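PDB 3O53: protein LRIM1 from Anopheles gambiae, which pairs with the leucine-rich repeat protein APL1C in a heterodimeric complex that regulates complement-like immunity in the mosquito. Local coordinates for residues T271-K274 with Q278-E281; G252-F257 with G292-E297; A204-E209 with E240-R245; K194-S199 with P208-A213. All coordinates share one frame; numbering follows the deposited sequence.

Interaction 1 of 4, residues T271-K274 with Q278-E281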
loop_
_atom_site.group_PDB
_atom_site.type_symbol
_atom_site.label_atom_id
_atom_site.label_comp_id
_atom_site.label_asym_id
_atom_site.label_seq_id
_atom_site.Cartn_x
_atom_site.Cartn_y
_atom_site.Cartn_z
ATOM N N THR A 271 20.402 3.926 -11.159
ATOM C CA THR A 271 19.073 4.385 -10.777
ATOM C C THR A 271 19.005 5.906 -10.772
ATOM O O THR A 271 18.067 6.486 -11.320
ATOM C CB THR A 271 18.668 3.837 -9.389
ATOM O OG1 THR A 271 18.551 2.413 -9.462
ATOM C CG2 THR A 271 17.307 4.413 -8.948
ATOM N N VAL A 272 20.003 6.555 -10.173
ATOM C CA VAL A 272 20.040 8.018 -10.159
ATOM C C VAL A 272 20.177 8.558 -11.590
ATOM O O VAL A 272 19.476 9.491 -11.977
ATOM C CB VAL A 272 21.184 8.562 -9.282
ATOM C CG1 VAL A 272 21.240 10.075 -9.370
ATOM C CG2 VAL A 272 21.007 8.113 -7.825
ATOM N N LYS A 273 21.055 7.957 -12.386
ATOM C CA LYS A 273 21.229 8.402 -13.770
ATOM C C LYS A 273 19.906 8.348 -14.529
ATOM O O LYS A 273 19.504 9.311 -15.176
ATOM C CB LYS A 273 22.263 7.546 -14.507
ATOM C CG LYS A 273 22.675 8.159 -15.838
ATOM C CD LYS A 273 23.556 7.226 -16.649
ATOM C CE LYS A 273 23.905 7.846 -17.999
ATOM N NZ LYS A 273 24.598 6.893 -18.908
ATOM N N LYS A 274 19.233 7.208 -14.447
ATOM C CA LYS A 274 17.972 7.002 -15.145
ATOM C C LYS A 274 16.921 8.058 -14.766
ATOM O O LYS A 274 16.143 8.502 -15.618
ATOM C CB LYS A 274 17.449 5.592 -14.844
ATOM C CG LYS A 274 15.974 5.390 -15.110
ATOM C CD LYS A 274 15.536 3.968 -14.763
ATOM C CE LYS A 274 15.243 3.792 -13.265
ATOM N NZ LYS A 274 14.679 2.435 -12.982
ATOM N N GLN A 278 21.817 12.390 -14.136
ATOM C CA GLN A 278 23.087 12.654 -13.465
ATOM C C GLN A 278 23.590 11.406 -12.748
ATOM O O GLN A 278 22.797 10.577 -12.316
ATOM C CB GLN A 278 22.936 13.809 -12.478
ATOM C CG GLN A 278 22.578 15.126 -13.141
ATOM C CD GLN A 278 23.017 16.321 -12.328
ATOM O OE1 GLN A 278 23.509 16.179 -11.209
ATOM N NE2 GLN A 278 22.849 17.511 -12.890
ATOM N N ASN A 279 24.908 11.266 -12.628
ATOM C CA ASN A 279 25.478 10.091 -11.979
ATOM C C ASN A 279 25.563 10.202 -10.451
ATOM O O ASN A 279 25.933 9.241 -9.786
ATOM C CB ASN A 279 26.859 9.782 -12.550
ATOM C CG ASN A 279 26.805 9.332 -14.001
ATOM O OD1 ASN A 279 27.310 10.013 -14.889
ATOM N ND2 ASN A 279 26.181 8.189 -14.246
ATOM N N GLU A 280 25.245 11.371 -9.904
ATOM C CA GLU A 280 25.175 11.545 -8.457
ATOM C C GLU A 280 24.054 12.524 -8.143
ATOM O O GLU A 280 23.700 13.353 -8.978
ATOM C CB GLU A 280 26.512 12.042 -7.884
ATOM C CG GLU A 280 26.841 13.511 -8.172
ATOM C CD GLU A 280 28.252 13.907 -7.725
ATOM O OE1 GLU A 280 29.025 13.023 -7.273
ATOM O OE2 GLU A 280 28.581 15.111 -7.821
ATOM N N GLU A 281 23.476 12.414 -6.954
ATOM C CA GLU A 281 22.401 13.312 -6.564
ATOM C C GLU A 281 22.996 14.654 -6.194
ATOM O O GLU A 281 24.135 14.734 -5.751
ATOM C CB GLU A 281 21.606 12.740 -5.377
ATOM C CG GLU A 281 22.418 12.555 -4.106
ATOM C CD GLU A 281 21.550 12.234 -2.883
ATOM O OE1 GLU A 281 20.344 12.556 -2.877
ATOM O OE2 GLU A 281 22.087 11.662 -1.922
#
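V272 and K273, neighbours near the end of helix 262-276, meet the chain as it folds back along Q278-E281, and each does so in its own way. V272 faces the returning chain, and its CG1 branch, anti to the backbone N (chi1 176°), packs against the backbone: it lies 3.4 Å from Q278 O, with E280 C at 3.9 Å from the same V272 CG1. This one methyl therefore spans the peptides from Q278 to E281, touching main chain and not side chain, and V272 is the one buried residue in a largely exposed contact.

K273 and N279 instead run alongside one another, both pointing the same way. The lysine is extended from CB to NZ, and the flank of that chain passes the amide nitrogen: K273 CD is 3.7 Å from N279 ND2. The touch is made by methylene carbons, while the ammonium end leads away from Q278-E281.

The Q278 carbonyl oxygen sits between V272 CG1 and the start of K273. K273 CA is 3.1 Å from Q278 O, a CA-H...O contact with an angle of 133° at the hydrogen. Beyond the contact, T276 OG1 bonds both V272 O and Q278 N, linking the last turn to the chain leaving it, and the E281 carboxylate is taken by the backbone N of C295 and of G246. The chemistry is thus largely that of carbon against backbone: across the two segments themselves, van der Waals packing and a CH...O contact join the helix end to the loop, whereas the firmer polar anchors lie in the surrounding C-terminal cap.

Interaction 2 of 4, residues G252-F257 with G292-E297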
loop_
_atom_site.group_PDB
_atom_site.type_symbol
_atom_site.label_atom_id
_atom_site.label_comp_id
_atom_site.label_asym_id
_atom_site.label_seq_id
_atom_site.Cartn_x
_atom_site.Cartn_y
_atom_site.Cartn_z
ATOM N N GLY A 252 30.603 6.950 6.404
ATOM C CA GLY A 252 31.041 5.646 6.859
ATOM C C GLY A 252 29.995 4.573 6.621
ATOM O O GLY A 252 30.333 3.431 6.319
ATOM N N THR A 253 28.718 4.921 6.756
ATOM C CA THR A 253 27.683 3.904 6.638
ATOM C C THR A 253 27.561 3.447 5.181
ATOM O O THR A 253 27.341 2.268 4.906
ATOM C CB THR A 253 26.331 4.392 7.189
ATOM O OG1 THR A 253 25.580 3.272 7.676
ATOM C CG2 THR A 253 25.523 5.135 6.112
ATOM N N LEU A 254 27.724 4.377 4.246
ATOM C CA LEU A 254 27.718 4.021 2.831
ATOM C C LEU A 254 28.952 3.186 2.476
ATOM O O LEU A 254 28.847 2.170 1.799
ATOM C CB LEU A 254 27.655 5.276 1.960
ATOM C CG LEU A 254 26.350 6.069 2.078
ATOM C CD1 LEU A 254 26.472 7.403 1.383
ATOM C CD2 LEU A 254 25.183 5.266 1.506
ATOM N N ARG A 255 30.123 3.599 2.944
ATOM C CA ARG A 255 31.330 2.831 2.666
ATOM C C ARG A 255 31.169 1.393 3.165
ATOM O O ARG A 255 31.451 0.450 2.436
ATOM C CB ARG A 255 32.559 3.480 3.301
ATOM C CG ARG A 255 33.871 2.752 2.997
ATOM C CD ARG A 255 35.051 3.428 3.679
ATOM N NE ARG A 255 34.708 3.900 5.019
ATOM C CZ ARG A 255 34.544 3.110 6.077
ATOM N NH1 ARG A 255 34.688 1.797 5.961
ATOM N NH2 ARG A 255 34.231 3.634 7.254
ATOM N N ASP A 256 30.702 1.231 4.401
ATOM C CA ASP A 256 30.511 -0.099 4.982
ATOM C C ASP A 256 29.520 -0.953 4.190
ATOM O O ASP A 256 29.806 -2.103 3.861
ATOM C CB ASP A 256 30.041 0.006 6.437
ATOM C CG ASP A 256 31.122 0.537 7.370
ATOM O OD1 ASP A 256 32.299 0.558 6.961
ATOM O OD2 ASP A 256 30.798 0.933 8.509
ATOM N N PHE A 257 28.346 -0.394 3.906
ATOM C CA PHE A 257 27.291 -1.130 3.214
ATOM C C PHE A 257 27.703 -1.528 1.795
ATOM O O PHE A 257 27.524 -2.676 1.388
ATOM C CB PHE A 257 26.017 -0.283 3.150
ATOM C CG PHE A 257 24.957 -0.860 2.257
ATOM C CD1 PHE A 257 24.211 -1.959 2.668
ATOM C CD2 PHE A 257 24.702 -0.309 1.010
ATOM C CE1 PHE A 257 23.227 -2.494 1.856
ATOM C CE2 PHE A 257 23.724 -0.846 0.183
ATOM C CZ PHE A 257 22.985 -1.944 0.610
ATOM N N GLY A 292 29.795 7.141 -3.605
ATOM C CA GLY A 292 29.045 6.691 -4.751
ATOM C C GLY A 292 28.054 7.778 -5.096
ATOM O O GLY A 292 28.346 8.969 -4.990
ATOM N N ALA A 293 26.853 7.373 -5.466
ATOM C CA ALA A 293 25.877 8.317 -5.971
ATOM C C ALA A 293 25.255 9.198 -4.882
ATOM O O ALA A 293 24.638 10.209 -5.193
ATOM C CB ALA A 293 24.793 7.573 -6.733
ATOM N N TYR A 294 25.410 8.842 -3.614
ATOM C CA TYR A 294 24.676 9.567 -2.577
ATOM C C TYR A 294 25.510 10.578 -1.786
ATOM O O TYR A 294 26.673 10.347 -1.500
ATOM C CB TYR A 294 24.018 8.576 -1.632
ATOM C CG TYR A 294 23.065 7.639 -2.334
ATOM C CD1 TYR A 294 22.019 8.122 -3.120
ATOM C CD2 TYR A 294 23.202 6.268 -2.199
ATOM C CE1 TYR A 294 21.144 7.247 -3.762
ATOM C CE2 TYR A 294 22.340 5.400 -2.819
ATOM C CZ TYR A 294 21.320 5.884 -3.595
ATOM O OH TYR A 294 20.477 4.973 -4.190
ATOM N N CYS A 295 24.896 11.706 -1.455
ATOM C CA CYS A 295 25.516 12.699 -0.600
ATOM C C CYS A 295 25.774 12.063 0.746
ATOM O O CYS A 295 25.067 11.147 1.150
ATOM C CB CYS A 295 24.594 13.908 -0.417
ATOM S SG CYS A 295 24.170 14.736 -1.982
ATOM N N CYS A 296 26.783 12.547 1.449
ATOM C CA CYS A 296 27.020 12.063 2.796
ATOM C C CYS A 296 27.868 13.053 3.583
ATOM O O CYS A 296 28.558 13.883 3.002
ATOM C CB CYS A 296 27.684 10.688 2.759
ATOM S SG CYS A 296 29.309 10.662 1.986
ATOM N N GLU A 297 27.789 12.958 4.908
ATOM C CA GLU A 297 28.538 13.827 5.802
ATOM C C GLU A 297 29.289 12.934 6.771
ATOM O O GLU A 297 28.820 11.849 7.106
ATOM C CB GLU A 297 27.583 14.752 6.562
ATOM C CG GLU A 297 28.251 15.662 7.582
ATOM C CD GLU A 297 28.790 16.942 6.967
ATOM O OE1 GLU A 297 27.986 17.861 6.702
ATOM O OE2 GLU A 297 30.020 17.038 6.763
#
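Helix 252-257 and strand 294-296 pass at 9.5 Å between their axes, with their chain directions 132° apart, and L254 and C296 are the closest pair by CA atoms at 8.1 Å. L254 bridges that gap. Its CG stands anti to the carbonyl carbon (chi1 -66°), which carries the isobutyl group outward to the strand, and CD1 makes the direct touches: L254 CD1 lies 3.8 Å from C296 CB and 4.1 Å from Y294 CB. Y294 and C296 both aim their CB atoms at the helix, so the one methyl touches both, and the intervening backbone adds C295 O at 4.0 Å from L254 CD1. The other methyl, CD2, approaches the Y294 ring obliquely.

The side-chain contacts are apolar, and all four touching residues are buried, but covalent and polar ties surround them. C296 is joined by a disulfide to C251, at the start of the same helix, while C295 is bonded to C283. The Y294 hydroxyl reaches the backbone N of L244, just past the last parallel strand of the solenoid. Around the leucine, F249, Y291 of the antiparallel partner strand 289-291 and I229 of strand 228-229 also pack against it, and A268 of helix 262-276 touches Y294, consistent with a C-terminal cap packed on the last coils of the solenoid.

Interaction 3 of 4, residues A204-E209 with E240-R245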
loop_
_atom_site.group_PDB
_atom_site.type_symbol
_atom_site.label_atom_id
_atom_site.label_comp_id
_atom_site.label_asym_id
_atom_site.label_seq_id
_atom_site.Cartn_x
_atom_site.Cartn_y
_atom_site.Cartn_z
ATOM N N ALA A 204 14.985 6.922 9.901
ATOM C CA ALA A 204 16.355 7.339 10.195
ATOM C C ALA A 204 17.363 6.187 10.076
ATOM O O ALA A 204 18.551 6.427 9.924
ATOM C CB ALA A 204 16.421 7.933 11.613
ATOM N N PHE A 205 16.896 4.944 10.180
ATOM C CA PHE A 205 17.798 3.788 10.172
ATOM C C PHE A 205 17.261 2.705 9.241
ATOM O O PHE A 205 16.147 2.224 9.416
ATOM C CB PHE A 205 17.945 3.218 11.593
ATOM C CG PHE A 205 18.900 2.054 11.695
ATOM C CD1 PHE A 205 20.094 2.047 10.988
ATOM C CD2 PHE A 205 18.618 0.978 12.531
ATOM C CE1 PHE A 205 20.984 0.979 11.098
ATOM C CE2 PHE A 205 19.505 -0.089 12.646
ATOM C CZ PHE A 205 20.690 -0.085 11.922
ATOM N N MET A 206 18.048 2.334 8.240
ATOM C CA MET A 206 17.673 1.234 7.366
ATOM C C MET A 206 18.243 -0.040 7.976
ATOM O O MET A 206 19.368 -0.436 7.677
ATOM C CB MET A 206 18.210 1.477 5.949
ATOM C CG MET A 206 17.833 0.413 4.941
ATOM S SD MET A 206 18.385 0.878 3.283
ATOM C CE MET A 206 17.730 -0.478 2.295
ATOM N N GLY A 207 17.465 -0.671 8.852
ATOM C CA GLY A 207 17.989 -1.703 9.734
ATOM C C GLY A 207 17.900 -3.115 9.186
ATOM O O GLY A 207 17.587 -3.306 8.018
ATOM N N PRO A 208 18.177 -4.114 10.041
ATOM C CA PRO A 208 18.223 -5.541 9.678
ATOM C C PRO A 208 16.892 -6.075 9.177
ATOM O O PRO A 208 16.854 -7.076 8.471
ATOM C CB PRO A 208 18.599 -6.234 10.997
ATOM C CG PRO A 208 19.259 -5.176 11.801
ATOM C CD PRO A 208 18.564 -3.896 11.446
ATOM N N GLU A 209 15.811 -5.407 9.553
ATOM C CA GLU A 209 14.483 -5.749 9.067
ATOM C C GLU A 209 14.441 -5.770 7.536
ATOM O O GLU A 209 13.616 -6.461 6.937
ATOM C CB GLU A 209 13.460 -4.743 9.603
ATOM C CG GLU A 209 13.710 -3.297 9.175
ATOM C CD GLU A 209 14.650 -2.526 10.108
ATOM O OE1 GLU A 209 15.228 -3.133 11.039
ATOM O OE2 GLU A 209 14.794 -1.295 9.909
ATOM N N GLU A 240 17.225 -4.179 -9.568
ATOM C CA GLU A 240 17.441 -3.336 -10.754
ATOM C C GLU A 240 17.222 -1.846 -10.455
ATOM O O GLU A 240 17.609 -0.990 -11.240
ATOM C CB GLU A 240 16.483 -3.739 -11.870
ATOM C CG GLU A 240 16.530 -5.202 -12.258
ATOM C CD GLU A 240 15.458 -5.562 -13.277
ATOM O OE1 GLU A 240 14.630 -4.684 -13.608
ATOM O OE2 GLU A 240 15.442 -6.723 -13.745
ATOM N N HIS A 241 16.581 -1.537 -9.332
ATOM C CA HIS A 241 16.230 -0.152 -9.017
ATOM C C HIS A 241 16.391 0.040 -7.514
ATOM O O HIS A 241 15.770 -0.662 -6.716
ATOM C CB HIS A 241 14.795 0.155 -9.482
ATOM C CG HIS A 241 14.316 1.536 -9.135
ATOM N ND1 HIS A 241 14.155 2.529 -10.079
ATOM C CD2 HIS A 241 13.946 2.083 -7.951
ATOM C CE1 HIS A 241 13.708 3.628 -9.495
ATOM N NE2 HIS A 241 13.579 3.386 -8.201
ATOM N N PHE A 242 17.258 0.968 -7.136
ATOM C CA PHE A 242 17.643 1.141 -5.752
ATOM C C PHE A 242 17.797 2.636 -5.514
ATOM O O PHE A 242 18.753 3.248 -5.986
ATOM C CB PHE A 242 18.957 0.391 -5.497
ATOM C CG PHE A 242 19.390 0.357 -4.055
ATOM C CD1 PHE A 242 18.925 -0.626 -3.197
ATOM C CD2 PHE A 242 20.296 1.287 -3.570
ATOM C CE1 PHE A 242 19.344 -0.665 -1.876
ATOM C CE2 PHE A 242 20.722 1.252 -2.257
ATOM C CZ PHE A 242 20.253 0.280 -1.404
ATOM N N ASP A 243 16.854 3.226 -4.779
ATOM C CA ASP A 243 16.791 4.685 -4.662
ATOM C C ASP A 243 16.823 5.149 -3.202
ATOM O O ASP A 243 15.815 5.068 -2.495
ATOM C CB ASP A 243 15.514 5.186 -5.338
ATOM C CG ASP A 243 15.484 6.688 -5.511
ATOM O OD1 ASP A 243 16.370 7.367 -4.961
ATOM O OD2 ASP A 243 14.557 7.190 -6.189
ATOM N N LEU A 244 17.979 5.653 -2.774
ATOM C CA LEU A 244 18.153 6.202 -1.431
ATOM C C LEU A 244 18.476 7.687 -1.491
ATOM O O LEU A 244 19.131 8.220 -0.596
ATOM C CB LEU A 244 19.295 5.495 -0.704
ATOM C CG LEU A 244 19.210 3.985 -0.565
ATOM C CD1 LEU A 244 20.347 3.482 0.309
ATOM C CD2 LEU A 244 17.864 3.571 0.007
ATOM N N ARG A 245 18.056 8.349 -2.567
ATOM C CA ARG A 245 18.269 9.780 -2.703
ATOM C C ARG A 245 17.527 10.526 -1.598
ATOM O O ARG A 245 16.569 10.004 -1.045
ATOM C CB ARG A 245 17.754 10.265 -4.058
ATOM C CG ARG A 245 18.588 9.839 -5.252
ATOM C CD ARG A 245 17.945 10.362 -6.513
ATOM N NE ARG A 245 16.579 9.855 -6.642
ATOM C CZ ARG A 245 15.620 10.419 -7.367
ATOM N NH1 ARG A 245 15.848 11.536 -8.046
ATOM N NH2 ARG A 245 14.419 9.860 -7.408
#
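M206 is the residue that reaches across, sending an extended thioether toward F242 and L244 in the interior of the solenoid. All three of its torsions are near 180°, so the chain runs straight out from its strand and sets its last two atoms against different partners. The sulfur meets an isobutyl branch, with M206 SD 4.3 Å from L244 CD2. The terminal methyl comes obliquely to the phenyl ring, M206 CE lying 4.5 Å from F242 CE1. At these distances the touch is light.

Backbone bonds from M206 to L228 and E230 fix the base of the methionine, and just beyond it E209 OE2 accepts from G207 N at 2.9 Å in a bent bond (134° at the hydrogen), met from above the carboxylate plane. Opposite, F242 N is bonded by T271 OG1 from the C-terminal cap. D243, between F242 and L244, forms an Asx turn with R245 N. R245 also grips its carboxylate side-on, with R245 NE to D243 OD1 at 3.0 Å and R245 NH2 to D243 OD2 at 2.9 Å.

The chemistry divides cleanly: the contact of methyl, sulfur, isobutyl and ring rests on burial of apolar groups and weak van der Waals contact, while beside it the D243 carboxylate has both oxygens engaged by R245, OD1 taking two donors and OD2 one.

Interaction 4 of 4, residues K194-S199 with P208-A213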
loop_
_atom_site.group_PDB
_atom_site.type_symbol
_atom_site.label_atom_id
_atom_site.label_comp_id
_atom_site.label_asym_id
_atom_site.label_seq_id
_atom_site.Cartn_x
_atom_site.Cartn_y
_atom_site.Cartn_z
ATOM N N LYS A 194 8.483 -8.266 -5.118
ATOM C CA LYS A 194 9.190 -7.626 -6.226
ATOM C C LYS A 194 9.497 -6.155 -5.980
ATOM O O LYS A 194 10.556 -5.671 -6.364
ATOM C CB LYS A 194 8.373 -7.759 -7.507
ATOM C CG LYS A 194 8.450 -9.136 -8.138
ATOM C CD LYS A 194 7.575 -9.232 -9.376
ATOM C CE LYS A 194 6.275 -9.959 -9.089
ATOM N NZ LYS A 194 6.503 -11.402 -8.792
ATOM N N THR A 195 8.568 -5.427 -5.369
ATOM C CA THR A 195 8.775 -3.999 -5.173
ATOM C C THR A 195 8.392 -3.566 -3.760
ATOM O O THR A 195 7.391 -4.012 -3.209
ATOM C CB THR A 195 7.989 -3.158 -6.207
ATOM O OG1 THR A 195 6.614 -3.077 -5.831
ATOM C CG2 THR A 195 8.098 -3.774 -7.594
ATOM N N LEU A 196 9.217 -2.700 -3.182
ATOM C CA LEU A 196 8.930 -2.111 -1.887
ATOM C C LEU A 196 9.151 -0.618 -1.988
ATOM O O LEU A 196 10.268 -0.175 -2.224
ATOM C CB LEU A 196 9.856 -2.708 -0.823
ATOM C CG LEU A 196 9.761 -2.117 0.579
ATOM C CD1 LEU A 196 8.355 -2.302 1.143
ATOM C CD2 LEU A 196 10.813 -2.769 1.478
ATOM N N ASP A 197 8.088 0.158 -1.810
ATOM C CA ASP A 197 8.202 1.607 -1.875
ATOM C C ASP A 197 7.972 2.212 -0.499
ATOM O O ASP A 197 6.852 2.204 0.019
ATOM C CB ASP A 197 7.197 2.164 -2.887
ATOM C CG ASP A 197 7.488 3.607 -3.260
ATOM O OD1 ASP A 197 8.381 4.214 -2.621
ATOM O OD2 ASP A 197 6.825 4.140 -4.181
ATOM N N LEU A 198 9.038 2.707 0.116
ATOM C CA LEU A 198 8.912 3.407 1.399
ATOM C C LEU A 198 9.382 4.851 1.278
ATOM O O LEU A 198 9.790 5.439 2.262
ATOM C CB LEU A 198 9.708 2.691 2.494
ATOM C CG LEU A 198 9.012 1.504 3.174
ATOM C CD1 LEU A 198 10.055 0.501 3.677
ATOM C CD2 LEU A 198 8.089 1.950 4.326
ATOM N N SER A 199 9.312 5.418 0.070
ATOM C CA SER A 199 9.807 6.767 -0.157
ATOM C C SER A 199 8.918 7.786 0.545
ATOM O O SER A 199 7.770 7.500 0.857
ATOM C CB SER A 199 9.907 7.084 -1.660
ATOM O OG SER A 199 8.657 6.906 -2.289
ATOM N N PRO A 208 18.177 -4.114 10.041
ATOM C CA PRO A 208 18.223 -5.541 9.678
ATOM C C PRO A 208 16.892 -6.075 9.177
ATOM O O PRO A 208 16.854 -7.076 8.471
ATOM C CB PRO A 208 18.599 -6.234 10.997
ATOM C CG PRO A 208 19.259 -5.176 11.801
ATOM C CD PRO A 208 18.564 -3.896 11.446
ATOM N N GLU A 209 15.811 -5.407 9.553
ATOM C CA GLU A 209 14.483 -5.749 9.067
ATOM C C GLU A 209 14.441 -5.770 7.536
ATOM O O GLU A 209 13.616 -6.461 6.937
ATOM C CB GLU A 209 13.460 -4.743 9.603
ATOM C CG GLU A 209 13.710 -3.297 9.175
ATOM C CD GLU A 209 14.650 -2.526 10.108
ATOM O OE1 GLU A 209 15.228 -3.133 11.039
ATOM O OE2 GLU A 209 14.794 -1.295 9.909
ATOM N N PHE A 210 15.334 -5.020 6.899
ATOM C CA PHE A 210 15.301 -4.909 5.446
ATOM C C PHE A 210 15.866 -6.140 4.735
ATOM O O PHE A 210 15.806 -6.242 3.510
ATOM C CB PHE A 210 15.962 -3.602 4.988
ATOM C CG PHE A 210 15.055 -2.410 5.143
ATOM C CD1 PHE A 210 14.152 -2.070 4.141
ATOM C CD2 PHE A 210 15.060 -1.666 6.314
ATOM C CE1 PHE A 210 13.286 -0.979 4.290
ATOM C CE2 PHE A 210 14.203 -0.578 6.473
ATOM C CZ PHE A 210 13.308 -0.238 5.460
ATOM N N GLN A 211 16.377 -7.099 5.492
ATOM C CA GLN A 211 16.692 -8.386 4.884
ATOM C C GLN A 211 15.375 -9.015 4.420
ATOM O O GLN A 211 15.362 -9.846 3.515
ATOM C CB GLN A 211 17.439 -9.310 5.849
ATOM C CG GLN A 211 18.189 -10.449 5.139
ATOM C CD GLN A 211 19.190 -9.952 4.090
ATOM O OE1 GLN A 211 19.701 -8.839 4.181
ATOM N NE2 GLN A 211 19.472 -10.789 3.091
ATOM N N SER A 212 14.265 -8.592 5.029
ATOM C CA SER A 212 12.937 -9.008 4.574
ATOM C C SER A 212 12.726 -8.673 3.101
ATOM O O SER A 212 11.905 -9.286 2.438
ATOM C CB SER A 212 11.841 -8.325 5.392
ATOM O OG SER A 212 11.867 -8.753 6.739
ATOM N N ALA A 213 13.464 -7.693 2.596
ATOM C CA ALA A 213 13.331 -7.292 1.196
ATOM C C ALA A 213 14.579 -7.596 0.367
ATOM O O ALA A 213 14.773 -7.002 -0.698
ATOM C CB ALA A 213 12.995 -5.799 1.111
#
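L198 CD1 and F210 CE1 make the closest touch here, at 3.6 Å. The two side chains come from opposite directions, and the leucine methyl arrives at the edge of the phenyl ring, near its plane, with F210 CZ also 3.8 Å from L198 CD1. L196 adds the second half of the tight part. Its chi1 of 175° carries CG toward the coil interior, and chi2 of 61° sets L196 CD2 against A213 CB at 3.8 Å; the side chain crosses the phenylalanine at about a right angle, and L196 CD2 reaches F210 CE1 obliquely at 4.2 Å. One ring carbon thus takes both leucines.

This is the hydrophobic core of a leucine-rich repeat: strand 195-197 and the residue just after it supply inward-facing leucines, L196 and L198, and the 3-10 segment 208-212 with A213 on the opposite side of the coil returns a phenylalanine and an alanine. Where the chain leaves the strand, L198 O accepts from N201 ND2 and N224 ND2. L174 of the preceding strand 173-175 and L221 extend the same core along the solenoid.

On the other side of the strand T195, D197 and S199 are partly exposed and take no part in the apolar contact. There D197 makes an Asx turn: its OD1 accepts S199 N at 3.1 Å and S199 OG at 2.7 Å, the backbone donor on the anti side and the hydroxyl on the syn side. On the far flank Q211 is exposed, turning its amide oxygen to R234 N.

Overall arrangement
Following the chain from the N terminus, interaction 4 comes first, closing a short loop from strand 195-197 to the 3-10 segment across one coil. Interaction 3 opens on an overlapping stretch, sharing P208 and E209, and closes a longer loop at strand 241-243, the last parallel strand. Interaction 2 then runs from helix 251-259 to strand 294-296, and the whole of interaction 1, at the end of helix 262-276, falls within that span. Interaction 1 touches interactions 2 and 3 through E281 and T271, and interaction 2 touches interaction 3 through Y294. Together they tie the repeat solenoid to its C-terminal cap; interaction 4 touches neither 1 nor 2.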